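PDB 3DXI: putative aldolase from Bacteroides vulgatus ATCC 8482, which is of unknown function but folds as a TIM barrel with partial similarity to the HMGL-like family, and is named a putative aldolase. Local coordinates for residues A[111-116]-A[144-149]; A[135-140]-A[167-172]; A[159-164]-A[214-219]; A[173-178]-A[204-209]; A[233-238]-A[242-247]. All coordinates share one frame; numbering follows the deposited sequence.

Interaction 1 of 5, residues A[111-116]-A[144-149]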
# COMPACT_ATOMS: atom_id res chain seq x y z
N GLN A 111 16.00 14.92 19.46
CA GLN A 111 17.23 15.34 20.12
C GLN A 111 17.12 16.78 20.65
O GLN A 111 17.78 17.14 21.63
CB GLN A 111 18.38 15.25 19.11
CG GLN A 111 19.66 15.98 19.51
CD GLN A 111 20.72 15.05 20.07
OE1 GLN A 111 20.98 13.98 19.51
NE2 GLN A 111 21.34 15.46 21.16
N ASN A 112 16.28 17.58 20.00
CA ASN A 112 16.07 18.99 20.36
C ASN A 112 14.70 19.28 20.98
O ASN A 112 14.22 20.41 20.92
CB ASN A 112 16.24 19.85 19.11
CG ASN A 112 17.54 19.59 18.40
OD1 ASN A 112 17.57 19.41 17.18
ND2 ASN A 112 18.63 19.57 19.16
N ILE A 113 14.08 18.27 21.58
CA ILE A 113 12.76 18.46 22.18
C ILE A 113 12.72 19.59 23.22
O ILE A 113 11.80 20.41 23.21
CB ILE A 113 12.25 17.13 22.81
CG1 ILE A 113 10.76 17.24 23.14
CG2 ILE A 113 13.06 16.78 24.05
CD1 ILE A 113 9.88 17.41 21.91
N ASP A 114 13.71 19.65 24.11
CA ASP A 114 13.73 20.70 25.13
C ASP A 114 13.82 22.10 24.53
O ASP A 114 13.19 23.03 25.03
CB ASP A 114 14.88 20.49 26.12
CG ASP A 114 14.63 19.33 27.08
OD1 ASP A 114 13.48 19.15 27.52
OD2 ASP A 114 15.60 18.60 27.41
N ARG A 115 14.61 22.26 23.47
CA ARG A 115 14.75 23.56 22.83
C ARG A 115 13.44 23.91 22.13
O ARG A 115 13.03 25.07 22.08
CB ARG A 115 15.89 23.53 21.81
CG ARG A 115 16.33 24.89 21.32
CD ARG A 115 16.90 24.80 19.92
NE ARG A 115 18.03 23.89 19.83
CZ ARG A 115 18.35 23.20 18.73
NH1 ARG A 115 17.63 23.31 17.63
NH2 ARG A 115 19.42 22.42 18.73
N ALA A 116 12.78 22.89 21.59
CA ALA A 116 11.50 23.09 20.90
C ALA A 116 10.41 23.52 21.88
O ALA A 116 9.51 24.28 21.51
CB ALA A 116 11.09 21.80 20.18
N ASN A 144 17.04 7.24 25.99
CA ASN A 144 16.88 7.33 27.42
C ASN A 144 16.35 8.67 27.91
O ASN A 144 16.93 9.72 27.63
CB ASN A 144 18.20 6.99 28.11
CG ASN A 144 18.02 5.98 29.22
OD1 ASN A 144 17.54 6.31 30.30
ND2 ASN A 144 18.40 4.73 28.95
N GLY A 145 15.23 8.61 28.63
CA GLY A 145 14.62 9.81 29.17
C GLY A 145 13.86 10.68 28.20
O GLY A 145 13.43 11.78 28.57
N PHE A 146 13.67 10.23 26.96
CA PHE A 146 12.94 11.04 26.00
C PHE A 146 11.46 11.14 26.35
O PHE A 146 10.92 12.24 26.47
CB PHE A 146 13.07 10.49 24.58
CG PHE A 146 12.18 11.18 23.59
CD1 PHE A 146 12.39 12.52 23.26
CD2 PHE A 146 11.09 10.52 23.03
CE1 PHE A 146 11.53 13.19 22.41
CE2 PHE A 146 10.22 11.19 22.18
CZ PHE A 146 10.44 12.53 21.87
N LEU A 147 10.80 10.00 26.48
CA LEU A 147 9.38 9.98 26.81
C LEU A 147 9.08 10.78 28.08
O LEU A 147 8.03 11.41 28.19
CB LEU A 147 8.90 8.55 26.98
CG LEU A 147 9.00 7.70 25.71
CD1 LEU A 147 8.70 6.25 26.05
CD2 LEU A 147 8.03 8.24 24.67
N SER A 148 10.01 10.75 29.03
CA SER A 148 9.84 11.47 30.29
C SER A 148 9.88 12.98 30.09
O SER A 148 9.46 13.75 30.95
CB SER A 148 10.92 11.05 31.28
OG SER A 148 10.86 9.65 31.53
N LYS A 149 10.41 13.41 28.95
CA LYS A 149 10.50 14.83 28.65
C LYS A 149 9.21 15.38 28.04
O LYS A 149 9.11 16.58 27.78
CB LYS A 149 11.65 15.09 27.67
CG LYS A 149 13.02 14.71 28.21
CD LYS A 149 14.12 14.96 27.19
CE LYS A 149 15.47 14.57 27.75
NZ LYS A 149 16.60 14.82 26.80
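Ile-113, Asp-114, Phe-146 and Lys-149 make this contact on the outside of a TIM barrel. Segment 111-116 holds the start of helix 113-124. Segment 144-149 belongs to the long loop between strands 129-134 and 159-163. The loop folds back over the first turn of the helix. The contact has a buried apolar half and an exposed charged half.

The buried half is apolar. Ile-113 comes to the edge of the Phe-146 ring, near its plane, with CB 4.0 Å from CE1. The two side chains cross at about a right angle. Phe-146 has its CG anti to the backbone N (chi1 172°), and this brings the CE1 edge of the ring to the helix although its CB does not point there. The same ring meets Trp-140 with the planes at about 50°, and also touches Val-134. Ile-113 packs on Phe-132. The pair therefore rests on strand 129-134. The CG2 branch of Ile-113 also turns to the aliphatic part of Lys-149, 3.8 Å from CD.

The exposed half is ionic and weak. Extended beyond CG, the Lys-149 chain passes Ile-113 CG2 and ends near Asp-114. Asp-114 OD2 and Lys-149 NZ form a long salt bridge of 4.0 Å. OD2 lies about as close to the methylene carbons as to NZ, so the charges are loosely paired. No hydrogen bond joins the segments.

Each segment is held by its own backbone. In the helix, Ala-116 N bonds to Asn-112 O. At the 3-10 segment starting at Leu-147, Lys-149 N bonds to Phe-146 O at 2.8 Å.

Interaction 2 of 5, residues A[135-140]-A[167-172]; sequences MYMSKW and GGITPK
Asp-164 OD1 takes a hydrogen bond from the backbone N of Ile-169, the residue that meets Met-137 and Ser-138 here, and weaker bonds from Gly-167 N and Gly-168 N. These bonds tie the loop between strand 159-163 and helix 171-184, one beta-alpha unit of the TIM barrel, to the end of the strand. Thr-170 is the N-cap of that helix, and its backbone N bonds to Glu-173 OE1.

The contact itself is apolar. Met-137, a selenomethionine, crosses Ile-169 at about a right angle, with CE 4.1 Å from Ile-169 CG1. Met-137 CG lies between its backbone N and carbonyl carbon (chi1 65°), and a bend at chi3 brings the methyl to the isoleucine. Ile-169 CD1 reaches the backbone of Ser-138, 4.4 Å from CA. Phe-191 of strand 189-192 lies against both Met-137 and Ile-169, and Leu-177 also touches Met-137. Nearby, Thr-170 packs on Tyr-237 of the second subunit.

Segment 135-140 is folded back on itself. Met-137 CA sits 3.3 Å above the Trp-140 ring, offset toward its rim. Trp-140 NE1 bonds to Met-135 O at 3.1 Å, with an N-H...O angle of 155°.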
# COMPACT_ATOMS: atom_id res chain seq x y z
N MSE A 135 10.04 13.83 14.76
CA MSE A 135 10.59 12.85 13.84
C MSE A 135 11.20 11.62 14.50
O MSE A 135 11.40 11.58 15.71
CB MSE A 135 11.65 13.51 12.96
CG MSE A 135 11.25 14.89 12.49
SE MSE A 135 12.60 15.79 11.44
CE MSE A 135 14.15 15.50 12.54
N TYR A 136 11.49 10.62 13.67
CA TYR A 136 12.11 9.37 14.08
C TYR A 136 11.45 8.65 15.25
O TYR A 136 12.12 8.29 16.22
CB TYR A 136 13.58 9.61 14.42
CG TYR A 136 14.27 10.57 13.48
CD1 TYR A 136 14.25 10.37 12.10
CD2 TYR A 136 14.94 11.68 13.98
CE1 TYR A 136 14.88 11.27 11.23
CE2 TYR A 136 15.57 12.58 13.13
CZ TYR A 136 15.54 12.37 11.76
OH TYR A 136 16.16 13.27 10.93
N MSE A 137 10.15 8.40 15.15
CA MSE A 137 9.45 7.70 16.21
C MSE A 137 10.02 6.29 16.36
O MSE A 137 9.80 5.63 17.37
CB MSE A 137 7.95 7.64 15.90
CG MSE A 137 7.59 6.82 14.67
SE MSE A 137 5.73 7.04 14.16
CE MSE A 137 4.92 5.95 15.55
N SER A 138 10.74 5.82 15.35
CA SER A 138 11.34 4.48 15.39
C SER A 138 12.58 4.43 16.29
O SER A 138 13.17 3.36 16.47
CB SER A 138 11.74 4.03 13.99
OG SER A 138 12.84 4.80 13.53
N LYS A 139 12.97 5.57 16.84
CA LYS A 139 14.15 5.63 17.69
C LYS A 139 13.83 6.04 19.13
O LYS A 139 14.69 5.98 20.01
CB LYS A 139 15.18 6.61 17.11
CG LYS A 139 15.59 6.29 15.68
CD LYS A 139 16.68 7.24 15.19
CE LYS A 139 17.12 6.88 13.77
NZ LYS A 139 18.27 7.71 13.29
N TRP A 140 12.58 6.44 19.35
CA TRP A 140 12.11 6.90 20.66
C TRP A 140 12.34 5.95 21.83
O TRP A 140 12.92 6.33 22.84
CB TRP A 140 10.63 7.25 20.59
CG TRP A 140 10.30 8.44 19.73
CD1 TRP A 140 11.17 9.16 18.94
CD2 TRP A 140 9.01 9.03 19.54
NE1 TRP A 140 10.49 10.15 18.27
CE2 TRP A 140 9.16 10.09 18.62
CE3 TRP A 140 7.74 8.75 20.05
CZ2 TRP A 140 8.08 10.88 18.20
CZ3 TRP A 140 6.67 9.54 19.64
CH2 TRP A 140 6.85 10.59 18.72
N GLY A 167 9.28 5.54 7.13
CA GLY A 167 8.24 4.81 6.43
C GLY A 167 8.42 3.32 6.63
O GLY A 167 8.13 2.51 5.74
N GLY A 168 8.91 2.94 7.81
CA GLY A 168 9.12 1.54 8.12
C GLY A 168 8.45 1.08 9.40
O GLY A 168 8.60 -0.07 9.80
N ILE A 169 7.69 1.97 10.04
CA ILE A 169 7.00 1.62 11.27
C ILE A 169 5.84 0.65 10.97
O ILE A 169 5.15 0.80 9.97
CB ILE A 169 6.47 2.90 11.99
CG1 ILE A 169 6.27 2.62 13.48
CG2 ILE A 169 5.17 3.37 11.36
CD1 ILE A 169 7.57 2.43 14.22
N THR A 170 5.66 -0.34 11.84
CA THR A 170 4.60 -1.34 11.66
C THR A 170 3.42 -1.08 12.60
O THR A 170 3.55 -0.34 13.58
CB THR A 170 5.13 -2.76 11.94
OG1 THR A 170 5.55 -2.87 13.31
CG2 THR A 170 6.32 -3.07 11.03
N PRO A 171 2.25 -1.69 12.32
CA PRO A 171 1.05 -1.51 13.14
C PRO A 171 1.29 -1.79 14.63
O PRO A 171 0.85 -1.02 15.49
CB PRO A 171 0.06 -2.50 12.53
CG PRO A 171 0.47 -2.53 11.09
CD PRO A 171 1.98 -2.59 11.19
N LYS A 172 1.99 -2.88 14.93
CA LYS A 172 2.30 -3.23 16.31
C LYS A 172 3.07 -2.11 17.00
O LYS A 172 2.74 -1.72 18.11
CB LYS A 172 3.12 -4.52 16.38
CG LYS A 172 3.48 -4.95 17.79
CD LYS A 172 4.32 -6.23 17.81
CE LYS A 172 4.47 -6.77 19.23
NZ LYS A 172 5.19 -8.08 19.30

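Interaction 3 of 5, residues A[159-164]-A[214-219]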
# COMPACT_ATOMS: atom_id res chain seq x y z
N LEU A 159 -1.21 19.43 20.00
CA LEU A 159 -1.03 18.23 19.21
C LEU A 159 0.39 17.71 19.29
O LEU A 159 1.35 18.47 19.13
CB LEU A 159 -1.38 18.50 17.74
CG LEU A 159 -1.01 17.35 16.79
CD1 LEU A 159 -1.79 16.11 17.20
CD2 LEU A 159 -1.30 17.73 15.34
N PHE A 160 0.52 16.41 19.56
CA PHE A 160 1.81 15.74 19.60
C PHE A 160 1.73 14.72 18.47
O PHE A 160 1.11 13.66 18.63
CB PHE A 160 2.03 15.01 20.93
CG PHE A 160 3.36 14.33 21.03
CD1 PHE A 160 4.52 15.07 21.25
CD2 PHE A 160 3.47 12.95 20.84
CE1 PHE A 160 5.77 14.45 21.28
CE2 PHE A 160 4.72 12.32 20.87
CZ PHE A 160 5.87 13.07 21.09
N CYS A 161 2.34 15.03 17.33
CA CYS A 161 2.30 14.16 16.15
C CYS A 161 3.50 13.23 16.01
O CYS A 161 4.64 13.68 15.94
CB CYS A 161 2.17 15.04 14.90
SG CYS A 161 1.93 14.12 13.36
N MSE A 162 3.24 11.92 16.00
CA MSE A 162 4.30 10.93 15.84
C MSE A 162 4.57 10.75 14.35
O MSE A 162 3.68 10.38 13.60
CB MSE A 162 3.88 9.59 16.46
CG MSE A 162 3.38 9.70 17.90
SE MSE A 162 2.90 7.97 18.61
CE MSE A 162 1.38 7.58 17.47
N VAL A 163 5.80 11.02 13.93
CA VAL A 163 6.16 10.92 12.51
C VAL A 163 6.96 9.68 12.11
O VAL A 163 8.07 9.45 12.58
CB VAL A 163 6.94 12.17 12.07
CG1 VAL A 163 7.25 12.11 10.58
CG2 VAL A 163 6.14 13.42 12.40
N ASP A 164 6.36 8.89 11.22
CA ASP A 164 6.96 7.67 10.68
C ASP A 164 7.97 8.14 9.63
O ASP A 164 7.78 7.93 8.43
CB ASP A 164 5.84 6.81 10.06
CG ASP A 164 6.36 5.59 9.32
OD1 ASP A 164 7.43 5.05 9.68
OD2 ASP A 164 5.67 5.16 8.37
N PHE A 214 -5.35 12.69 15.97
CA PHE A 214 -5.05 13.29 14.67
C PHE A 214 -4.37 12.34 13.68
O PHE A 214 -3.56 11.49 14.07
CB PHE A 214 -4.10 14.49 14.86
CG PHE A 214 -4.79 15.81 15.07
CD1 PHE A 214 -5.08 16.63 13.98
CD2 PHE A 214 -5.11 16.25 16.35
CE1 PHE A 214 -5.66 17.88 14.17
CE2 PHE A 214 -5.69 17.51 16.55
CZ PHE A 214 -5.97 18.32 15.45
N ILE A 215 -4.71 12.47 12.40
CA ILE A 215 -4.08 11.68 11.35
C ILE A 215 -3.74 12.61 10.19
O ILE A 215 -4.58 13.41 9.77
CB ILE A 215 -4.98 10.54 10.82
CG1 ILE A 215 -5.22 9.49 11.90
CG2 ILE A 215 -4.33 9.88 9.60
CD1 ILE A 215 -3.96 8.78 12.36
N ASP A 216 -2.51 12.49 9.69
CA ASP A 216 -2.01 13.28 8.57
C ASP A 216 -2.05 12.46 7.27
O ASP A 216 -1.80 11.25 7.29
CB ASP A 216 -0.55 13.70 8.80
CG ASP A 216 -0.40 14.85 9.78
OD1 ASP A 216 -1.34 15.15 10.54
OD2 ASP A 216 0.70 15.46 9.79
N ALA A 217 -2.34 13.12 6.16
CA ALA A 217 -2.37 12.48 4.85
C ALA A 217 -2.33 13.59 3.80
O ALA A 217 -2.43 14.76 4.14
CB ALA A 217 -3.62 11.64 4.69
N THR A 218 -2.17 13.22 2.53
CA THR A 218 -2.14 14.18 1.44
C THR A 218 -2.82 13.59 0.21
O THR A 218 -2.90 12.37 0.07
CB THR A 218 -0.68 14.57 1.06
OG1 THR A 218 0.02 13.42 0.59
CG2 THR A 218 0.05 15.15 2.27
N ILE A 219 -3.32 14.46 -0.67
CA ILE A 219 -3.99 14.01 -1.89
C ILE A 219 -2.99 13.29 -2.80
O ILE A 219 -1.95 13.84 -3.17
CB ILE A 219 -4.63 15.22 -2.63
CG1 ILE A 219 -5.72 15.85 -1.75
CG2 ILE A 219 -5.20 14.78 -3.97
CD1 ILE A 219 -6.84 14.90 -1.36
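Leu-159 lays one methyl over a face of the Phe-214 ring. CD2 is 4.1 Å from the ring centroid and 16° off the normal, a CH-pi contact. The other methyl, CD1, lies on the same side of the ring plane, just outside the CG-CD2 edge, 3.4 Å from Phe-214 CD2 and 3.7 Å from its CB. Both branches of the leucine thus come from one side of the ring. Its CG is anti to the backbone N (chi1 171°), which carries the fork across to the phenylalanine.

Two residues further along each strand, the second approach is looser and is not a hydrogen bond. Cys-161 SG stands 4.0 Å from Asp-216 OD2. That carboxylate oxygen is held by other groups: a salt bridge from Arg-105 NH2 and a hydrogen bond with His-192 ND1. These partners fix the carboxylate, and Cys-161 merely lies beside it.

No backbone bond joins the two segments. Strands 159-163 and 214-217 are not neighbours in the closed parallel barrel; strand 189-192 runs between them. Their side chains meet inside the barrel, past strand 189-192. Leu-159 also touches Met-103 and Arg-105 of strand 103-108. Phe-214 packs edge-to-face with Tyr-40 of strand 40-45 and touches Lys-4 of strand 4-7.

Interaction 4 of 5, residues A[173-178]-A[204-209]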
# COMPACT_ATOMS: atom_id res chain seq x y z
N GLU A 173 4.10 -1.60 16.33
CA GLU A 173 4.91 -0.52 16.89
C GLU A 173 4.11 0.76 17.11
O GLU A 173 4.34 1.46 18.09
CB GLU A 173 6.10 -0.23 15.98
CG GLU A 173 7.06 -1.40 15.88
CD GLU A 173 8.11 -1.19 14.81
OE1 GLU A 173 7.73 -0.90 13.66
OE2 GLU A 173 9.31 -1.32 15.13
N VAL A 174 3.18 1.05 16.19
CA VAL A 174 2.35 2.25 16.32
C VAL A 174 1.48 2.14 17.57
O VAL A 174 1.34 3.11 18.32
CB VAL A 174 1.43 2.47 15.09
CG1 VAL A 174 0.50 3.65 15.33
CG2 VAL A 174 2.28 2.72 13.84
N LYS A 175 0.89 0.97 17.80
CA LYS A 175 0.06 0.75 18.98
C LYS A 175 0.87 0.97 20.25
O LYS A 175 0.46 1.71 21.14
CB LYS A 175 -0.51 -0.67 19.02
CG LYS A 175 -1.60 -0.96 18.02
CD LYS A 175 -2.06 -2.41 18.10
CE LYS A 175 -2.69 -2.73 19.44
NZ LYS A 175 -3.94 -1.96 19.66
N ASN A 176 2.02 0.30 20.33
CA ASN A 176 2.88 0.40 21.49
C ASN A 176 3.31 1.83 21.80
O ASN A 176 3.23 2.28 22.94
CB ASN A 176 4.12 -0.48 21.30
CG ASN A 176 5.10 -0.36 22.45
OD1 ASN A 176 4.80 -0.74 23.58
ND2 ASN A 176 6.28 0.18 22.17
N LEU A 177 3.78 2.53 20.77
CA LEU A 177 4.23 3.91 20.94
C LEU A 177 3.09 4.83 21.37
O LEU A 177 3.29 5.73 22.19
CB LEU A 177 4.87 4.41 19.65
CG LEU A 177 6.26 3.83 19.36
CD1 LEU A 177 6.70 4.24 17.96
CD2 LEU A 177 7.25 4.33 20.41
N LEU A 178 1.90 4.62 20.81
CA LEU A 178 0.76 5.45 21.18
C LEU A 178 0.49 5.23 22.66
O LEU A 178 0.36 6.18 23.43
CB LEU A 178 -0.47 5.06 20.34
CG LEU A 178 -1.78 5.78 20.66
CD1 LEU A 178 -1.58 7.29 20.62
CD2 LEU A 178 -2.85 5.35 19.66
N SER A 204 -2.38 3.88 10.17
CA SER A 204 -3.32 4.94 10.55
C SER A 204 -4.62 4.37 11.12
O SER A 204 -5.12 4.85 12.14
CB SER A 204 -3.61 5.84 9.34
OG SER A 204 -2.41 6.39 8.82
N ILE A 205 -5.17 3.36 10.47
CA ILE A 205 -6.39 2.75 10.96
C ILE A 205 -6.15 2.14 12.34
O ILE A 205 -7.01 2.18 13.21
CB ILE A 205 -6.91 1.66 9.99
CG1 ILE A 205 -7.22 2.28 8.62
CG2 ILE A 205 -8.15 0.98 10.56
CD1 ILE A 205 -8.28 3.38 8.67
N THR A 206 -4.96 1.58 12.54
CA THR A 206 -4.58 0.96 13.81
C THR A 206 -4.58 2.02 14.91
O THR A 206 -5.08 1.78 16.02
CB THR A 206 -3.18 0.29 13.72
OG1 THR A 206 -3.23 -0.78 12.77
CG2 THR A 206 -2.76 -0.25 15.07
N ALA A 207 -4.03 3.19 14.60
CA ALA A 207 -3.97 4.30 15.54
C ALA A 207 -5.39 4.81 15.80
O ALA A 207 -5.78 5.05 16.95
CB ALA A 207 -3.09 5.41 14.99
N ILE A 208 -6.16 4.97 14.73
CA ILE A 208 -7.53 5.46 14.85
C ILE A 208 -8.34 4.56 15.79
O ILE A 208 -9.01 5.06 16.71
CB ILE A 208 -8.24 5.52 13.46
CG1 ILE A 208 -7.62 6.64 12.61
CG2 ILE A 208 -9.74 5.75 13.64
CD1 ILE A 208 -8.13 6.74 11.18
N ASP A 209 -8.28 3.25 15.58
CA ASP A 209 -9.03 2.33 16.42
C ASP A 209 -8.55 2.31 17.87
O ASP A 209 -9.27 1.83 18.75
CB ASP A 209 -9.01 0.92 15.83
CG ASP A 209 -9.80 0.83 14.53
OD1 ASP A 209 -10.65 1.72 14.28
OD2 ASP A 209 -9.59 -0.14 13.76
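The axes of helix segments 173-178 and 204-209 approach to 9.2 Å and run roughly the same way, at a signed crossing angle of -36°. Lys-175 and Ala-207 have the nearest CA atoms, 6.4 Å apart. These are successive helices of the TIM barrel, packed side by side outside the sheet.

Ala-207 is the small residue at the crossing. Val-174 points its CB toward helix 204-209 and places CG1 4.0 Å from Ala-207 CB. Leu-178, one turn later, brings CD2 to the carbonyl oxygen of Ala-207, also at 4.0 Å. Val-174 and Leu-178 touch strand 189-192 as well, through Phe-191 and Val-189. The helix pair is thus bound to the strand that comes between them in the chain.

Toward the outer side, Lys-175 crosses Thr-206 at about a right angle. Its CG is only 3.2 Å from Thr-206 CG2, tighter than usual van der Waals contact. Thr-206 CG2 is anti to its own backbone N, and this turns the methyl to the lysine. Thr-206 OG1 instead bonds to Ile-202 O in its own helix. The lysine chain then bends at chi3 and chi4, both 64°, and NZ forms a salt bridge with Asp-210 OD2.

No hydrogen bond links the two segments. The contact between them is mainly van der Waals packing, and a charged tie from Lys-175 goes to Asp-210, just past segment 204-209.

Interaction 5 of 5, residues A[233-238]-A[242-247]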
# COMPACT_ATOMS: atom_id res chain seq x y z
N LEU A 233 -7.34 7.31 0.05
CA LEU A 233 -7.40 5.93 0.53
C LEU A 233 -7.95 5.91 1.95
O LEU A 233 -8.75 5.04 2.31
CB LEU A 233 -6.01 5.27 0.52
CG LEU A 233 -5.96 3.81 0.97
CD1 LEU A 233 -6.97 2.99 0.19
CD2 LEU A 233 -4.56 3.26 0.77
N LEU A 234 -7.53 6.87 2.76
CA LEU A 234 -8.00 6.98 4.14
C LEU A 234 -9.51 7.19 4.16
O LEU A 234 -10.23 6.46 4.84
CB LEU A 234 -7.31 8.14 4.85
CG LEU A 234 -7.76 8.50 6.27
CD1 LEU A 234 -7.58 7.30 7.21
CD2 LEU A 234 -6.94 9.69 6.77
N LEU A 235 -9.98 8.19 3.42
CA LEU A 235 -11.40 8.52 3.36
C LEU A 235 -12.24 7.38 2.81
O LEU A 235 -13.34 7.13 3.30
CB LEU A 235 -11.64 9.78 2.53
CG LEU A 235 -11.01 11.07 3.06
CD1 LEU A 235 -11.40 12.23 2.15
CD2 LEU A 235 -11.46 11.33 4.49
N THR A 236 -11.75 6.70 1.79
CA THR A 236 -12.50 5.59 1.23
C THR A 236 -12.68 4.51 2.30
O THR A 236 -13.78 4.00 2.50
CB THR A 236 -11.79 4.98 0.01
OG1 THR A 236 -11.84 5.92 -1.07
CG2 THR A 236 -12.48 3.70 -0.43
N TYR A 237 -11.59 4.17 2.99
CA TYR A 237 -11.64 3.15 4.04
C TYR A 237 -12.58 3.54 5.18
O TYR A 237 -13.41 2.73 5.61
CB TYR A 237 -10.24 2.92 4.63
CG TYR A 237 -10.16 1.65 5.47
CD1 TYR A 237 -9.78 0.44 4.89
CD2 TYR A 237 -10.52 1.66 6.82
CE1 TYR A 237 -9.76 -0.73 5.64
CE2 TYR A 237 -10.50 0.49 7.58
CZ TYR A 237 -10.12 -0.71 6.97
OH TYR A 237 -10.11 -1.88 7.69
N LEU A 238 -12.46 4.77 5.66
CA LEU A 238 -13.30 5.25 6.76
C LEU A 238 -14.77 5.33 6.36
O LEU A 238 -15.65 5.11 7.19
CB LEU A 238 -12.81 6.63 7.23
CG LEU A 238 -11.40 6.69 7.83
CD1 LEU A 238 -11.06 8.12 8.24
CD2 LEU A 238 -11.29 5.76 9.03
N HIS A 242 -15.93 3.03 9.01
CA HIS A 242 -16.17 3.90 10.16
C HIS A 242 -17.36 4.82 10.00
O HIS A 242 -17.55 5.73 10.80
CB HIS A 242 -14.91 4.72 10.46
CG HIS A 242 -13.76 3.90 10.97
ND1 HIS A 242 -13.22 2.86 10.25
CD2 HIS A 242 -13.09 3.94 12.14
CE1 HIS A 242 -12.25 2.30 10.95
NE2 HIS A 242 -12.15 2.93 12.11
N GLY A 243 -18.17 4.59 8.97
CA GLY A 243 -19.35 5.40 8.73
C GLY A 243 -19.09 6.87 8.43
O GLY A 243 -19.94 7.71 8.67
N LEU A 244 -17.91 7.19 7.89
CA LEU A 244 -17.59 8.58 7.58
C LEU A 244 -18.22 9.00 6.26
O LEU A 244 -17.92 8.41 5.22
CB LEU A 244 -16.07 8.78 7.49
CG LEU A 244 -15.57 10.22 7.32
CD1 LEU A 244 -15.85 10.99 8.61
CD2 LEU A 244 -14.08 10.22 7.02
N ASN A 245 -19.09 10.00 6.29
CA ASN A 245 -19.71 10.46 5.05
C ASN A 245 -18.66 11.20 4.23
O ASN A 245 -17.95 12.07 4.74
CB ASN A 245 -20.89 11.39 5.34
CG ASN A 245 -21.47 11.99 4.07
OD1 ASN A 245 -21.63 11.31 3.05
ND2 ASN A 245 -21.78 13.29 4.11
N VAL A 246 -18.56 10.84 2.95
CA VAL A 246 -17.59 11.45 2.05
C VAL A 246 -18.19 11.79 0.68
O VAL A 246 -18.95 10.99 0.12
CB VAL A 246 -16.38 10.51 1.81
CG1 VAL A 246 -15.46 11.09 0.74
CG2 VAL A 246 -15.63 10.30 3.09
N ASP A 247 -17.85 12.96 0.15
CA ASP A 247 -18.32 13.36 -1.17
C ASP A 247 -17.23 12.90 -2.13
O ASP A 247 -16.22 13.58 -2.33
CB ASP A 247 -18.46 14.87 -1.30
CG ASP A 247 -19.01 15.29 -2.66
OD1 ASP A 247 -18.81 14.54 -3.63
OD2 ASP A 247 -19.63 16.37 -2.76
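Leu-238 and His-242 meet where helix 231-241, the one after the last barrel strand of the TIM fold, gives way to the loop before helix 248-265. The tight part is built on Leu-238. Its O accepts two backbone bonds from opposite faces of the carbonyl plane: His-242 N at 2.8 Å but bent (142°), and Leu-244 N longer at 3.2 Å but nearly straight (173°). Its CD2 lies over one face of the His-242 imidazole, 3.8 Å from the ring centroid, a CH-pi contact. Leu-244 CD2 touches both Leu-238 CB and Leu-235 CD2, 3.8 Å from each. With Leu-244 CG anti to its backbone N (chi1 -174°), the branch is directed to the helix. Val-246 CG2 closes the row over Leu-235 CB at 4.1 Å. Pro-37 touches Leu-235, Leu-244 and Val-246.

The outer side is looser. Gly-243, at positive phi, makes the exposed bend, and Asn-245 points its CB away. Beyond it, Asp-247 caps helix 248-265 and also bonds to Asn-298 of the second subunit.

His-242 sits at the border. Its NE2 bonds to Asp-209 OD1, while ND1 is buried without a partner in the model. Its CE1 meets the edge of the Tyr-237 ring, 4.2 Å from CE2.

All five interactions belong to one TIM barrel. Interaction 3 has its centre about 5 Å from the chain's centre; the others lie further out. Interactions 1 and 2 share the loop after strand 129-134, and their segments alternate along the chain; they touch through Phe-146 and Trp-140. Interactions 2 and 4 share helix 171-184, with centres about 11 Å apart. Interaction 4 is nested in the chain between the strands of interaction 3, and Ile-215 packs on Ile-208. Interaction 5 comes last, about 35 Å from interaction 1 between centres. It joins interaction 4 through Asp-209 and His-242. Interactions 2 and 5 both reach the second subunit, so these two parts also face the subunit interface.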